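Local atomic coordinates of cytoplasmic export protein 1 (Saccharomyces cerevisiae, PDB entry 3VWA), a protein that takes part in exporting tRNA from the nucleus, binding tRNA and possibly passing aminoacylated tRNAs from export receptors at the nuclear pore to the translation machinery. Residues Thr41-Lys46 with Ile86-Val91; Tyr13-Thr18 with Gln27-Thr32. One frame throughout, in Å; residues are numbered along the deposited sequence.

Contacts 1 and 2 lie in the same antiparallel sheet, in the N-terminal kinase-like domain that precedes the helical HEAT-repeat region, and their centres are about 8 Å apart. Contact 2 joins the first strand to strand 26-33, contact 1 joins strand 39-45 to strand 85-89, and strands 26-33 and 39-45 are themselves neighbours, so the two contacts follow one another across the sheet. Lys-44 O and Gln-27 N, 2.7 Å apart, make one of the backbone hydrogen bonds between them. At the other end Arg-90 NH1 reaches Gly-31 O at 2.8 Å, while Thr-41 CG2 packs on Cys-28 SG at 3.6 Å.

Contact 1 of 2, residues Thr41-Lys46 with Ile86-Val91; sequences TVFKAK and IVTERV
Thr-41 pairs with Thr-88, Val-42 with Val-87 and Phe-43 with Ile-86 where two antiparallel strands of the kinase-like N-lobe sheet lie together. By comparison with protein kinases, the chain leaving Thr-88 would correspond to the hinge between the lobes. Four backbone hydrogen bonds join the strands, two at each hydrogen-bonded pair; Thr-88 N to Thr-41 O (2.8 Å) and Phe-43 N to Ile-86 O (2.8 Å) are the shorter.

Packing differs on the two faces. The beta-branched valines, suited to extended strand, lie side by side, with Val-42 CG2 4.0 Å from Val-87 CG1. On the other face Phe-43 CB meets Ile-86 CB, and Ile-86 O lies in the plane of the phenyl ring at its edge, 3.7 Å from CD2. Phe-147 stacks on that buried ring and Phe-137 meets it edge-to-face.

Side-chain polar bonding gathers around Thr-41 and the chain that follows Thr-88. Thr-41 OG1 stands anti to its own carbonyl carbon (chi1 -74°), which brings it to Val-91 N as acceptor of a 3.0 Å bond at 163°. The Arg-90 side chain passes that of Thr-41 at about a right angle, with CD 3.2 Å from OG1, while Arg-90 NE is hydrogen-bonded to Val-40 O. Buried Thr-88 OG1 donates to Glu-89 O at 2.8 Å.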
# COMPACT_ATOMS: atom_id res chain seq x y z
N THR A 41 -7.16 18.33 -9.98
CA THR A 41 -6.22 19.35 -9.53
C THR A 41 -6.57 20.60 -10.27
O THR A 41 -6.76 20.57 -11.48
CB THR A 41 -4.76 18.95 -9.87
OG1 THR A 41 -4.41 17.92 -8.96
CG2 THR A 41 -3.79 20.13 -9.69
N VAL A 42 -6.65 21.69 -9.54
CA VAL A 42 -7.01 22.98 -10.05
C VAL A 42 -5.78 23.91 -10.02
O VAL A 42 -5.20 24.21 -8.94
CB VAL A 42 -8.16 23.56 -9.17
CG1 VAL A 42 -8.39 25.03 -9.50
CG2 VAL A 42 -9.45 22.71 -9.31
N PHE A 43 -5.35 24.35 -11.19
CA PHE A 43 -4.29 25.34 -11.29
C PHE A 43 -4.91 26.74 -11.43
O PHE A 43 -5.67 27.05 -12.38
CB PHE A 43 -3.38 25.06 -12.48
CG PHE A 43 -2.52 23.84 -12.31
CD1 PHE A 43 -1.26 23.92 -11.66
CD2 PHE A 43 -2.92 22.61 -12.87
CE1 PHE A 43 -0.47 22.76 -11.57
CE2 PHE A 43 -2.12 21.49 -12.74
CZ PHE A 43 -0.90 21.57 -12.11
N LYS A 44 -4.60 27.58 -10.45
CA LYS A 44 -5.15 28.91 -10.39
C LYS A 44 -4.04 29.87 -10.77
O LYS A 44 -2.99 29.89 -10.12
CB LYS A 44 -5.64 29.19 -8.97
CG LYS A 44 -6.02 30.65 -8.72
CD LYS A 44 -6.99 30.73 -7.56
CE LYS A 44 -7.99 31.84 -7.81
NZ LYS A 44 -7.30 33.14 -7.94
N ALA A 45 -4.26 30.62 -11.85
CA ALA A 45 -3.32 31.61 -12.37
C ALA A 45 -3.20 32.81 -11.47
O ALA A 45 -4.20 33.36 -10.95
CB ALA A 45 -3.76 32.11 -13.74
N LYS A 46 -1.95 33.22 -11.30
CA LYS A 46 -1.65 34.46 -10.61
C LYS A 46 -1.69 35.52 -11.69
O LYS A 46 -0.65 36.05 -12.09
CB LYS A 46 -0.27 34.37 -9.99
CG LYS A 46 -0.23 33.55 -8.71
CD LYS A 46 1.07 33.94 -8.02
CE LYS A 46 1.42 32.98 -6.90
NZ LYS A 46 2.89 33.05 -6.66
N ILE A 86 -7.00 26.15 -14.88
CA ILE A 86 -6.86 24.94 -15.67
C ILE A 86 -7.12 23.77 -14.72
O ILE A 86 -6.41 23.56 -13.69
CB ILE A 86 -5.47 24.82 -16.32
CG1 ILE A 86 -5.15 26.04 -17.20
CG2 ILE A 86 -5.36 23.51 -17.08
CD1 ILE A 86 -3.70 26.14 -17.67
N VAL A 87 -8.14 22.99 -15.05
CA VAL A 87 -8.52 21.87 -14.19
C VAL A 87 -8.13 20.55 -14.85
O VAL A 87 -8.50 20.28 -16.02
CB VAL A 87 -10.03 21.88 -13.85
CG1 VAL A 87 -10.31 20.90 -12.72
CG2 VAL A 87 -10.48 23.28 -13.42
N THR A 88 -7.36 19.74 -14.11
CA THR A 88 -6.75 18.51 -14.74
C THR A 88 -7.09 17.34 -13.90
O THR A 88 -7.64 17.51 -12.80
CB THR A 88 -5.20 18.56 -14.78
OG1 THR A 88 -4.69 18.59 -13.44
CG2 THR A 88 -4.73 19.77 -15.56
N GLU A 89 -6.76 16.15 -14.38
CA GLU A 89 -6.79 14.97 -13.49
C GLU A 89 -5.93 15.25 -12.22
O GLU A 89 -5.05 16.10 -12.21
CB GLU A 89 -6.35 13.66 -14.18
CG GLU A 89 -6.71 13.50 -15.65
CD GLU A 89 -7.40 12.15 -15.99
OE1 GLU A 89 -6.73 11.17 -16.42
OE2 GLU A 89 -8.64 12.08 -15.84
N ARG A 90 -6.23 14.58 -11.14
CA ARG A 90 -5.49 14.81 -9.94
C ARG A 90 -4.03 14.47 -10.24
O ARG A 90 -3.71 13.36 -10.66
CB ARG A 90 -5.99 13.91 -8.83
CG ARG A 90 -5.29 14.18 -7.50
CD ARG A 90 -5.45 15.62 -7.03
NE ARG A 90 -6.76 15.89 -6.42
CZ ARG A 90 -7.11 15.54 -5.18
NH1 ARG A 90 -8.33 15.81 -4.73
NH2 ARG A 90 -6.22 14.91 -4.39
N VAL A 91 -3.17 15.45 -10.04
CA VAL A 91 -1.75 15.23 -10.12
C VAL A 91 -1.08 15.64 -8.81
O VAL A 91 -1.69 16.34 -7.98
CB VAL A 91 -1.10 15.99 -11.27
CG1 VAL A 91 -1.42 15.34 -12.60
CG2 VAL A 91 -1.47 17.49 -11.22

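Contact 2 of 2, residues Tyr13-Thr18 with Gln27-Thr32; sequences YTIEET and QCFDGT
The first antiparallel strand pair of the sheet sets Thr-14 against Thr-32 and Ile-15 against Gly-31. Thr-14 N gives a hydrogen bond to Thr-32 O at 2.9 Å, and Thr-32 N returns a longer one to Thr-14 O. Both threonines hold OG1 between backbone N and carbonyl carbon (chi1 61° in Thr-14, turned further to 90° in Thr-32), and on this partly exposed face the hydroxyls meet in a hydrogen bond, OG1 to OG1 3.1 Å. Having no side chain, Gly-31 lets Thr-14 O come within 3.1 Å of its CA.

In a protein kinase the pair that probably corresponds carries the glycine-rich loop; here the connection, which includes the short strand 21-22, contains no glycine, and its first part leaves strand 26-33 beyond Glu-16, whose N still binds Asp-30 O at 3.0 Å. A water fills the next step, accepting from Asp-30 N at 2.7 Å and donating to Thr-18 O. The departing chain runs along the buried Phe-29 ring: Ile-15 CG2 lies against Phe-29 CB at 3.5 Å, Phe-29 CD1 approaches Glu-16 O at 3.0 Å, and Glu-17 O comes to the ring edge near CE1.

Toward solvent the Glu-16 and Asp-30 side chains lie side by side, pointing the same way, with carboxylate planes 14° apart and Glu-16 OE1 4.1 Å from Asp-30 OD2. Their repulsion is probably eased by solvent and by a long, weak ion pair from Asp-30 OD2 to Arg-90 NH2.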
# COMPACT_ATOMS: atom_id res chain seq x y z
N TYR A 13 -16.48 22.57 -9.71
CA TYR A 13 -15.50 21.90 -8.89
C TYR A 13 -15.45 22.53 -7.53
O TYR A 13 -15.76 23.72 -7.37
CB TYR A 13 -14.12 21.98 -9.56
CG TYR A 13 -14.16 21.50 -11.02
CD1 TYR A 13 -14.04 20.16 -11.34
CD2 TYR A 13 -14.34 22.40 -12.06
CE1 TYR A 13 -14.08 19.73 -12.67
CE2 TYR A 13 -14.37 21.99 -13.38
CZ TYR A 13 -14.25 20.66 -13.68
OH TYR A 13 -14.29 20.24 -14.99
N THR A 14 -15.12 21.74 -6.52
CA THR A 14 -14.79 22.36 -5.24
C THR A 14 -13.27 22.49 -5.16
O THR A 14 -12.55 21.68 -5.72
CB THR A 14 -15.29 21.53 -4.07
OG1 THR A 14 -14.66 20.26 -4.14
CG2 THR A 14 -16.82 21.36 -4.15
N ILE A 15 -12.78 23.48 -4.45
CA ILE A 15 -11.35 23.72 -4.38
C ILE A 15 -10.97 23.81 -2.93
O ILE A 15 -11.61 24.54 -2.13
CB ILE A 15 -10.93 25.04 -5.08
CG1 ILE A 15 -11.40 25.05 -6.53
CG2 ILE A 15 -9.42 25.28 -5.00
CD1 ILE A 15 -11.38 26.45 -7.12
N GLU A 16 -9.93 23.08 -2.57
CA GLU A 16 -9.46 23.20 -1.19
C GLU A 16 -8.84 24.56 -0.97
O GLU A 16 -8.44 25.26 -1.92
CB GLU A 16 -8.51 22.07 -0.84
CG GLU A 16 -9.21 20.75 -0.59
CD GLU A 16 -8.44 19.94 0.42
OE1 GLU A 16 -7.45 19.30 -0.01
OE2 GLU A 16 -8.80 19.99 1.62
N GLU A 17 -8.77 24.94 0.31
CA GLU A 17 -8.50 26.31 0.71
C GLU A 17 -7.03 26.72 0.59
O GLU A 17 -6.76 27.89 0.31
CB GLU A 17 -8.99 26.52 2.16
CG GLU A 17 -9.11 27.98 2.56
CD GLU A 17 -10.39 28.27 3.35
OE1 GLU A 17 -10.30 29.00 4.37
OE2 GLU A 17 -11.49 27.78 2.95
N THR A 18 -6.11 25.79 0.81
CA THR A 18 -4.66 26.09 0.77
C THR A 18 -3.95 25.35 -0.38
O THR A 18 -4.05 24.13 -0.47
CB THR A 18 -3.98 25.74 2.10
OG1 THR A 18 -4.62 26.46 3.17
CG2 THR A 18 -2.48 26.10 2.08
N GLN A 27 -1.01 28.92 -8.59
CA GLN A 27 -1.21 28.11 -7.37
C GLN A 27 -1.81 26.77 -7.75
O GLN A 27 -2.65 26.68 -8.65
CB GLN A 27 -2.15 28.81 -6.40
CG GLN A 27 -1.51 30.00 -5.74
CD GLN A 27 -2.53 30.76 -4.93
OE1 GLN A 27 -3.53 31.26 -5.48
NE2 GLN A 27 -2.30 30.84 -3.63
N CYS A 28 -1.40 25.73 -7.06
CA CYS A 28 -1.89 24.41 -7.39
C CYS A 28 -2.65 23.84 -6.19
O CYS A 28 -2.08 23.70 -5.10
CB CYS A 28 -0.73 23.53 -7.83
SG CYS A 28 -1.08 21.76 -7.90
N PHE A 29 -3.94 23.56 -6.42
CA PHE A 29 -4.87 23.15 -5.37
C PHE A 29 -5.42 21.77 -5.67
O PHE A 29 -5.73 21.49 -6.84
CB PHE A 29 -6.09 24.12 -5.30
CG PHE A 29 -5.78 25.50 -4.74
CD1 PHE A 29 -5.81 25.73 -3.37
CD2 PHE A 29 -5.52 26.59 -5.58
CE1 PHE A 29 -5.56 26.99 -2.83
CE2 PHE A 29 -5.27 27.85 -5.04
CZ PHE A 29 -5.28 28.05 -3.66
N ASP A 30 -5.58 20.91 -4.64
CA ASP A 30 -6.47 19.73 -4.81
C ASP A 30 -7.93 20.20 -4.86
O ASP A 30 -8.29 21.17 -4.22
CB ASP A 30 -6.37 18.71 -3.66
CG ASP A 30 -4.99 18.05 -3.56
OD1 ASP A 30 -4.25 18.01 -4.56
OD2 ASP A 30 -4.65 17.56 -2.46
N GLY A 31 -8.74 19.46 -5.61
CA GLY A 31 -10.14 19.71 -5.70
C GLY A 31 -10.85 18.41 -6.01
O GLY A 31 -10.21 17.34 -6.08
N THR A 32 -12.16 18.51 -6.19
CA THR A 32 -12.98 17.37 -6.54
C THR A 32 -14.01 17.93 -7.50
O THR A 32 -14.46 19.08 -7.33
CB THR A 32 -13.74 16.75 -5.33
OG1 THR A 32 -15.01 17.39 -5.20
CG2 THR A 32 -12.99 16.88 -3.99
O HOH W 1 -4.76 21.85 -2.30